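Local atomic coordinates of adenylate kinase (Desulfovibrio gigas, PDB entry 2XB4), a protein that probably catalyses the reversible transfer of the terminal phosphate between ATP and AMP, giving two ADP, and carries a zinc ion in its LID domain. Residues N121-R126 and G168-R173; R127-N132 and D149-C154; N137-F140 and K145-G148. All coordinates share one frame; numbering follows the deposited sequence. Where two conformers were deposited one is given.

Contact 1 of 3, residues N121-R126 and G168-R173; sequences NRIMGR and GAINKR. With SRT (S,R meso-tartaric acid), chain C.
I170 reaches from helix 167-177 with its CD1 methyl and lays it against two residues of helix 116-124. On one of them, I123, the CG2 branch meets I170 CD1 at 3.7 Å. The two isoleucines run antiparallel alongside each other, which gives a second touch where I123 CD1 lies 4.0 Å from I170 CG2. In both residues CG2 stands anti to the backbone N and CG1 lies beside it (chi1 -64° in I123, -70° in I170). This brings CG2 and the CD1 end of each residue against the other. M124 comes in at a slant: its CG is 3.9 Å from I170 CD1, and that methyl is shared between M124 and I123. The contact is small and wholly apolar, and no hydrogen bond crosses it.

R126, three residues on from I123, faces a bound tartrate. Its NH2 is 2.9 Å from O1 of the tartrate, which lies at the edge of the guanidinium and in its plane. The CA of I123 lies over one face of that group, and D164 forms a salt bridge with NH1. R126 is predicted to bind ATP, so the tartrate may occupy part of the nucleotide site, as its bonds to G10 and K13 also suggest. The isoleucine pair thus joins helix 116-124, which follows strand 108-113 of the parallel sheet, to helix 167-177, which follows strand 158-159.

Contact 2 of 3, residues R127-N132 and D149-C154; sequences RICKNN and DVCRVC. With ZN (zinc ion), chain B; SRT (S,R meso-tartaric acid), chain D.
A zinc site of three cysteines and one histidine ties these segments together in the LID domain. C129, at the end of the short strand 128-129, and the C151/C154 pair of a CxxC motif supply the three thiolates, and H135 completes the site through ND1. The same four ligands are also seen to bind iron. C129 SG and C151 SG each lie 2.3 Å from the zinc. In both cysteines SG is anti to the backbone N, and their CB atoms come within 4.0 Å of each other. C154 SG takes another course, sitting between its own backbone N and carbonyl carbon (chi1 74°).

The sulfurs also accept N-H bonds. N132 N points at C129 SG over 3.5 Å, and N131 N gives the same sulfur a weak bond. V153 N and C154 N both donate to C151 SG, the first over 3.4 Å. One such bond crosses the contact: N131 ND2 donates to C154 SG at 3.4 Å, with an N-H...S angle of 155° and the sulfur tilted 18° from the amide plane. N132 ND2 donates to O11 of a second tartrate over 3.0 Å. That tartrate also bonds to G10 and K13 of the second subunit, so the site lies beside a contact between protein chains.

Three thiolates and a neutral histidine would leave the zinc complex with a net negative charge. The N-H donors around the sulfurs probably offset part of it.

Contact 3 of 3, residues N137-F140 and K145-G148; sequences NNIF and KPNG
I139 and P146 meet at a slant, with the CG2 methyl of I139 set against the edge of the proline ring. That methyl is 3.8 Å from P146 CG and 3.9 Å from P146 CD, so it spans two ring carbons. It is placed there because CG2 stands anti to the carbonyl carbon, while CG1 takes the tighter site between N and C (chi1 66°). The N137 amide lies over one face of the ring, near P146 CA and CB, whereas I139 comes to its edge. The backbones also touch: N138 O receives a CA-H...O contact from K145 CA, 3.4 Å apart and 149° at the hydrogen.

Both segments belong to the long irregular excursion of the LID domain between strands 128-129 and 158-159. The side chain of N138 leaves the backbone away from 145-148 and forms an Asx turn. Its OD1 accepts from F140 N at 2.8 Å, with the donor in the carbonyl plane. The other end of the same amide, ND2, bonds to R122 O in helix 116-124. The amide is thus gripped at both ends, which fixes its rotation. P146 and N137 also both touch L158 of strand 158-159.

How the contacts relate
The three contacts follow one path from the CORE domain into the LID. Along the chain the order is 121-126, 127-132, 137-140, 145-148, 149-154, 168-173, so contact 1 encloses contact 2 and contact 2 encloses contact 3. Contacts 2 and 3 are about 9 Å apart between centres and share the excursion between strands 128-129 and 158-159. Contact 1 lies about 20 Å from contact 2 and 17 Å from contact 3. It pairs the helices flanking the LID. G125 and R127 bond to the backbone of 137-140, so all three are connected. As the LID is held to close on ATP binding, zinc site and loop may move together.

Contact 1 of 3, residues N121-R126 and G168-R173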
loop_
_atom_site.group_PDB
_atom_site.type_symbol
_atom_site.label_atom_id
_atom_site.label_comp_id
_atom_site.label_asym_id
_atom_site.label_seq_id
_atom_site.Cartn_x
_atom_site.Cartn_y
_atom_site.Cartn_z
ATOM N N ASN A 121 13.368 -9.478 12.298
ATOM C CA ASN A 121 12.141 -10.300 12.315
ATOM C C ASN A 121 10.924 -9.613 12.916
ATOM O O ASN A 121 9.818 -9.735 12.412
ATOM C CB ASN A 121 12.399 -11.593 13.049
ATOM C CG ASN A 121 13.133 -12.597 12.154
ATOM O OD1 ASN A 121 13.000 -12.591 10.914
ATOM N ND2 ASN A 121 13.930 -13.409 12.762
ATOM N N ARG A 122 11.133 -8.844 13.954
ATOM C CA ARG A 122 10.002 -8.019 14.446
ATOM C C ARG A 122 9.454 -7.017 13.427
ATOM O O ARG A 122 8.246 -6.759 13.462
ATOM C CB ARG A 122 10.365 -7.275 15.703
ATOM C CG ARG A 122 10.483 -8.193 16.848
ATOM C CD ARG A 122 10.800 -7.464 18.137
ATOM N NE ARG A 122 10.760 -8.525 19.162
ATOM C CZ ARG A 122 10.311 -8.379 20.401
ATOM N NH1 ARG A 122 9.843 -7.205 20.797
ATOM N NH2 ARG A 122 10.296 -9.440 21.243
ATOM N N ILE A 123 10.311 -6.391 12.602
ATOM C CA ILE A 123 9.795 -5.485 11.598
ATOM C C ILE A 123 9.015 -6.322 10.543
ATOM O O ILE A 123 7.903 -5.953 10.141
ATOM C CB ILE A 123 10.937 -4.738 10.915
ATOM C CG1 ILE A 123 11.675 -3.834 11.933
ATOM C CG2 ILE A 123 10.468 -3.948 9.657
ATOM C CD1 ILE A 123 13.161 -3.485 11.500
ATOM N N MET A 124 9.649 -7.394 10.020
ATOM C CA MET A 124 9.046 -8.137 8.851
ATOM C C MET A 124 7.794 -8.862 9.293
ATOM O O MET A 124 6.923 -9.098 8.480
ATOM C CB MET A 124 10.056 -9.185 8.283
ATOM C CG MET A 124 11.318 -8.461 7.756
ATOM S SD MET A 124 12.342 -9.567 6.826
ATOM C CE MET A 124 11.316 -9.946 5.412
ATOM N N GLY A 125 7.674 -9.146 10.587
ATOM C CA GLY A 125 6.538 -9.955 11.127
ATOM C C GLY A 125 5.254 -9.152 11.340
ATOM O O GLY A 125 4.145 -9.721 11.568
ATOM N N ARG A 126 5.325 -7.831 11.244
ATOM C CA ARG A 126 4.114 -7.010 11.463
ATOM C C ARG A 126 3.019 -7.322 10.432
ATOM O O ARG A 126 3.318 -7.418 9.217
ATOM C CB ARG A 126 4.465 -5.533 11.294
ATOM C CG ARG A 126 5.528 -4.922 12.342
ATOM C CD ARG A 126 6.081 -3.572 11.839
ATOM N NE ARG A 126 6.924 -2.985 12.885
ATOM C CZ ARG A 126 7.825 -2.018 12.680
ATOM N NH1 ARG A 126 7.964 -1.508 11.453
ATOM N NH2 ARG A 126 8.573 -1.549 13.710
ATOM N N GLY A 168 16.511 -5.207 1.936
ATOM C CA GLY A 168 17.729 -4.416 1.620
ATOM C C GLY A 168 17.680 -3.125 2.436
ATOM O O GLY A 168 18.683 -2.705 2.965
ATOM N N ALA A 169 16.499 -2.505 2.589
ATOM C CA ALA A 169 16.465 -1.198 3.283
ATOM C C ALA A 169 16.645 -1.398 4.806
ATOM O O ALA A 169 17.268 -0.570 5.465
ATOM C CB ALA A 169 15.130 -0.474 3.008
ATOM N N ILE A 170 15.994 -2.428 5.358
ATOM C CA ILE A 170 16.086 -2.763 6.783
ATOM C C ILE A 170 17.572 -3.019 7.105
ATOM O O ILE A 170 18.113 -2.435 8.063
ATOM C CB ILE A 170 15.226 -3.986 7.117
ATOM C CG1 ILE A 170 13.715 -3.654 7.041
ATOM C CG2 ILE A 170 15.570 -4.518 8.508
ATOM C CD1 ILE A 170 12.930 -4.992 7.080
ATOM N N ASN A 171 18.240 -3.824 6.250
ATOM C CA ASN A 171 19.658 -4.152 6.458
ATOM C C ASN A 171 20.611 -2.969 6.376
ATOM O O ASN A 171 21.586 -2.910 7.120
ATOM C CB ASN A 171 20.120 -5.275 5.528
ATOM C CG ASN A 171 19.604 -6.641 5.983
ATOM O OD1 ASN A 171 19.535 -6.899 7.176
ATOM N ND2 ASN A 171 19.367 -7.540 5.033
ATOM N N LYS A 172 20.350 -2.013 5.502
ATOM C CA LYS A 172 21.228 -0.888 5.443
ATOM C C LYS A 172 21.042 -0.008 6.702
ATOM O O LYS A 172 22.049 0.494 7.188
ATOM C CB LYS A 172 20.911 -0.044 4.235
ATOM C CG LYS A 172 21.434 -0.825 2.932
ATOM C CD LYS A 172 20.963 -0.139 1.733
ATOM C CE LYS A 172 21.752 -0.667 0.531
ATOM N NZ LYS A 172 21.797 0.509 -0.368
ATOM N N ARG A 173 19.820 0.122 7.269
ATOM C CA ARG A 173 19.712 0.885 8.519
ATOM C C ARG A 173 20.368 0.114 9.697
ATOM O O ARG A 173 20.996 0.749 10.567
ATOM C CB ARG A 173 18.253 1.226 8.876
ATOM C CG ARG A 173 17.550 2.163 7.852
ATOM C CD ARG A 173 16.093 2.375 8.252
ATOM N NE ARG A 173 15.383 2.793 7.072
ATOM C CZ ARG A 173 14.536 2.078 6.290
ATOM N NH1 ARG A 173 14.065 0.819 6.554
ATOM N NH2 ARG A 173 14.069 2.725 5.223
HETATM O O1 SRT C . 9.804 -0.942 16.243
HETATM O O11 SRT C . 8.749 0.864 17.111
HETATM C C1 SRT C . 9.612 0.295 16.392
HETATM C C2 SRT C . 10.744 1.014 15.798
HETATM O O2 SRT C . 11.076 0.791 14.441
HETATM C C3 SRT C . 11.340 2.136 16.572
HETATM O O3 SRT C . 12.227 1.171 17.197
HETATM C C4 SRT C . 12.145 3.049 15.749
HETATM O O4 SRT C . 11.550 4.011 15.238
HETATM O O41 SRT C . 13.351 2.810 15.624
#

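Contact 2 of 3, residues R127-N132 and D149-C154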
loop_
_atom_site.group_PDB
_atom_site.type_symbol
_atom_site.label_atom_id
_atom_site.label_comp_id
_atom_site.label_asym_id
_atom_site.label_seq_id
_atom_site.Cartn_x
_atom_site.Cartn_y
_atom_site.Cartn_z
ATOM N N ARG A 127 1.777 -7.394 10.869
ATOM C CA ARG A 127 0.607 -7.644 9.966
ATOM C C ARG A 127 -0.408 -6.594 10.339
ATOM O O ARG A 127 -0.612 -6.353 11.524
ATOM C CB ARG A 127 0.002 -9.038 10.165
ATOM C CG ARG A 127 1.022 -10.168 9.623
ATOM C CD ARG A 127 1.261 -10.065 8.069
ATOM N NE ARG A 127 2.163 -11.122 7.571
ATOM C CZ ARG A 127 3.503 -11.065 7.538
ATOM N NH1 ARG A 127 4.166 -10.006 8.022
ATOM N NH2 ARG A 127 4.184 -12.128 7.085
ATOM N N ILE A 128 -0.966 -5.889 9.328
ATOM C CA ILE A 128 -1.879 -4.775 9.632
ATOM C C ILE A 128 -3.295 -5.265 9.419
ATOM O O ILE A 128 -3.605 -5.873 8.387
ATOM C CB ILE A 128 -1.661 -3.612 8.640
ATOM C CG1 ILE A 128 -0.207 -3.179 8.601
ATOM C CG2 ILE A 128 -2.589 -2.385 9.014
ATOM C CD1 ILE A 128 0.495 -3.263 9.965
ATOM N N CYS A 129 -4.176 -4.985 10.397
ATOM C CA CYS A 129 -5.583 -5.278 10.268
ATOM C C CYS A 129 -6.316 -4.309 9.341
ATOM O O CYS A 129 -6.232 -3.069 9.496
ATOM C CB CYS A 129 -6.207 -5.242 11.690
ATOM S SG CYS A 129 -8.047 -5.496 11.735
ATOM N N LYS A 130 -7.077 -4.867 8.411
ATOM C CA LYS A 130 -7.893 -4.075 7.481
ATOM C C LYS A 130 -8.929 -3.236 8.187
ATOM O O LYS A 130 -9.221 -2.110 7.764
ATOM C CB LYS A 130 -8.575 -5.007 6.465
ATOM C CG LYS A 130 -8.887 -4.262 5.148
ATOM C CD LYS A 130 -9.458 -5.150 3.971
ATOM C CE LYS A 130 -10.931 -5.634 4.218
ATOM N NZ LYS A 130 -11.961 -5.135 3.188
ATOM N N ASN A 131 -9.481 -3.756 9.291
ATOM C CA ASN A 131 -10.612 -3.058 9.952
ATOM C C ASN A 131 -10.100 -1.919 10.828
ATOM O O ASN A 131 -10.780 -0.874 10.954
ATOM C CB ASN A 131 -11.427 -4.000 10.872
ATOM C CG ASN A 131 -12.163 -5.112 10.101
ATOM O OD1 ASN A 131 -12.455 -4.992 8.915
ATOM N ND2 ASN A 131 -12.482 -6.182 10.803
ATOM N N ASN A 132 -8.971 -2.142 11.499
ATOM C CA ASN A 132 -8.449 -1.073 12.356
ATOM C C ASN A 132 -6.932 -1.207 12.476
ATOM O O ASN A 132 -6.440 -2.178 13.066
ATOM C CB ASN A 132 -9.085 -1.201 13.756
ATOM C CG ASN A 132 -8.716 -0.007 14.699
ATOM O OD1 ASN A 132 -7.652 0.583 14.594
ATOM N ND2 ASN A 132 -9.603 0.289 15.649
ATOM N N ASP A 149 -4.718 -16.696 10.028
ATOM C CA ASP A 149 -4.446 -15.612 9.074
ATOM C C ASP A 149 -5.163 -14.329 9.408
ATOM O O ASP A 149 -5.093 -13.439 8.614
ATOM C CB ASP A 149 -4.899 -16.002 7.668
ATOM C CG ASP A 149 -4.013 -17.047 7.044
ATOM O OD1 ASP A 149 -2.780 -16.968 7.230
ATOM O OD2 ASP A 149 -4.566 -17.950 6.387
ATOM N N VAL A 150 -5.889 -14.258 10.524
ATOM C CA VAL A 150 -6.696 -13.043 10.821
ATOM C C VAL A 150 -6.339 -12.312 12.087
ATOM O O VAL A 150 -5.626 -12.821 12.984
ATOM C CB VAL A 150 -8.276 -13.310 10.779
ATOM C CG1 VAL A 150 -8.663 -13.843 9.399
ATOM C CG2 VAL A 150 -8.730 -14.322 11.848
ATOM N N CYS A 151 -6.838 -11.069 12.167
ATOM C CA CYS A 151 -6.527 -10.202 13.314
ATOM C C CYS A 151 -6.915 -10.853 14.644
ATOM O O CYS A 151 -8.048 -11.318 14.765
ATOM C CB CYS A 151 -7.283 -8.854 13.145
ATOM S SG CYS A 151 -6.956 -7.761 14.560
ATOM N N ARG A 152 -6.000 -10.893 15.636
ATOM C CA ARG A 152 -6.255 -11.522 16.940
ATOM C C ARG A 152 -7.211 -10.695 17.806
ATOM O O ARG A 152 -7.692 -11.176 18.827
ATOM C CB ARG A 152 -4.929 -11.651 17.705
ATOM C CG ARG A 152 -4.323 -10.220 18.002
ATOM C CD ARG A 152 -2.955 -10.306 18.647
ATOM N NE ARG A 152 -2.957 -11.310 19.701
ATOM C CZ ARG A 152 -3.300 -11.027 20.949
ATOM N NH1 ARG A 152 -3.664 -9.742 21.219
ATOM N NH2 ARG A 152 -3.292 -12.006 21.899
ATOM N N VAL A 153 -7.459 -9.438 17.431
ATOM C CA VAL A 153 -8.377 -8.569 18.216
ATOM C C VAL A 153 -9.784 -8.695 17.666
ATOM O O VAL A 153 -10.724 -8.844 18.433
ATOM C CB VAL A 153 -7.970 -7.053 18.096
ATOM C CG1 VAL A 153 -8.934 -6.155 18.935
ATOM C CG2 VAL A 153 -6.546 -6.810 18.579
ATOM N N CYS A 154 -9.953 -8.602 16.343
ATOM C CA CYS A 154 -11.317 -8.482 15.794
ATOM C C CYS A 154 -11.650 -9.462 14.676
ATOM O O CYS A 154 -12.805 -9.487 14.210
ATOM C CB CYS A 154 -11.603 -7.044 15.303
ATOM S SG CYS A 154 -10.684 -6.709 13.697
HETATM ZN ZN ZN B . -8.441 -6.066 13.944
HETATM O O1 SRT D . -13.237 1.554 13.536
HETATM O O11 SRT D . -12.416 -0.210 14.693
HETATM C C1 SRT D . -13.090 0.325 13.774
HETATM C C2 SRT D . -14.060 -0.423 12.968
HETATM O O2 SRT D . -14.074 -0.257 11.563
HETATM C C3 SRT D . -14.822 -1.515 13.631
HETATM O O3 SRT D . -15.823 -0.530 13.998
HETATM C C4 SRT D . -15.423 -2.464 12.684
HETATM O O4 SRT D . -14.732 -3.444 12.361
HETATM O O41 SRT D . -16.568 -2.236 12.279
#

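Contact 3 of 3, residues N137-F140 and K145-G148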
loop_
_atom_site.group_PDB
_atom_site.type_symbol
_atom_site.label_atom_id
_atom_site.label_comp_id
_atom_site.label_asym_id
_atom_site.label_seq_id
_atom_site.Cartn_x
_atom_site.Cartn_y
_atom_site.Cartn_z
ATOM N N ASN A 137 -0.600 -6.960 15.582
ATOM C CA ASN A 137 -0.444 -8.371 15.167
ATOM C C ASN A 137 0.983 -8.523 14.671
ATOM O O ASN A 137 1.440 -7.692 13.893
ATOM C CB ASN A 137 -1.373 -8.771 13.998
ATOM C CG ASN A 137 -2.908 -8.820 14.430
ATOM O OD1 ASN A 137 -3.626 -7.766 14.406
ATOM N ND2 ASN A 137 -3.400 -9.978 14.773
ATOM N N ASN A 138 1.651 -9.597 15.086
ATOM C CA ASN A 138 3.005 -9.781 14.647
ATOM C C ASN A 138 3.296 -11.279 14.685
ATOM O O ASN A 138 3.282 -11.882 15.771
ATOM C CB ASN A 138 4.006 -8.995 15.520
ATOM C CG ASN A 138 5.370 -8.881 14.859
ATOM O OD1 ASN A 138 6.007 -9.939 14.508
ATOM N ND2 ASN A 138 5.841 -7.632 14.656
ATOM N N ILE A 139 3.603 -11.861 13.518
ATOM C CA ILE A 139 3.924 -13.267 13.453
ATOM C C ILE A 139 5.203 -13.663 14.260
ATOM O O ILE A 139 5.328 -14.787 14.635
ATOM C CB ILE A 139 3.931 -13.830 11.966
ATOM C CG1 ILE A 139 5.052 -13.235 11.078
ATOM C CG2 ILE A 139 2.619 -13.569 11.273
ATOM C CD1 ILE A 139 5.327 -14.133 9.813
ATOM N N PHE A 140 6.063 -12.725 14.620
ATOM C CA PHE A 140 7.325 -13.027 15.304
ATOM C C PHE A 140 7.313 -12.637 16.796
ATOM O O PHE A 140 8.350 -12.759 17.482
ATOM C CB PHE A 140 8.534 -12.378 14.562
ATOM C CG PHE A 140 9.906 -12.916 14.991
ATOM C CD1 PHE A 140 10.399 -14.167 14.526
ATOM C CD2 PHE A 140 10.735 -12.169 15.870
ATOM C CE1 PHE A 140 11.662 -14.627 14.958
ATOM C CE2 PHE A 140 11.998 -12.665 16.309
ATOM C CZ PHE A 140 12.465 -13.851 15.856
ATOM N N LYS A 145 0.719 -12.686 18.291
ATOM C CA LYS A 145 0.587 -13.525 17.108
ATOM C C LYS A 145 -0.803 -13.425 16.601
ATOM O O LYS A 145 -1.737 -13.324 17.429
ATOM C CB LYS A 145 0.653 -15.032 17.493
ATOM C CG LYS A 145 1.912 -15.572 17.862
ATOM C CD LYS A 145 1.674 -17.120 18.212
ATOM C CE LYS A 145 0.447 -17.491 19.184
ATOM N NZ LYS A 145 0.685 -18.878 19.826
ATOM N N PRO A 146 -0.992 -13.532 15.266
ATOM C CA PRO A 146 -2.352 -13.488 14.727
ATOM C C PRO A 146 -3.113 -14.706 15.089
ATOM O O PRO A 146 -2.496 -15.689 15.557
ATOM C CB PRO A 146 -2.145 -13.491 13.231
ATOM C CG PRO A 146 -0.746 -12.982 13.023
ATOM C CD PRO A 146 0.040 -13.438 14.185
ATOM N N ASN A 147 -4.433 -14.656 14.878
ATOM C CA ASN A 147 -5.292 -15.813 15.064
ATOM C C ASN A 147 -5.399 -16.505 13.709
ATOM O O ASN A 147 -6.296 -16.190 12.912
ATOM C CB ASN A 147 -6.668 -15.327 15.571
ATOM C CG ASN A 147 -7.712 -16.427 15.627
ATOM O OD1 ASN A 147 -8.905 -16.165 15.475
ATOM N ND2 ASN A 147 -7.291 -17.628 15.857
ATOM N N GLY A 148 -4.465 -17.419 13.430
ATOM C CA GLY A 148 -4.307 -17.976 12.086
ATOM C C GLY A 148 -3.909 -16.917 11.054
ATOM O O GLY A 148 -2.872 -16.290 11.193
#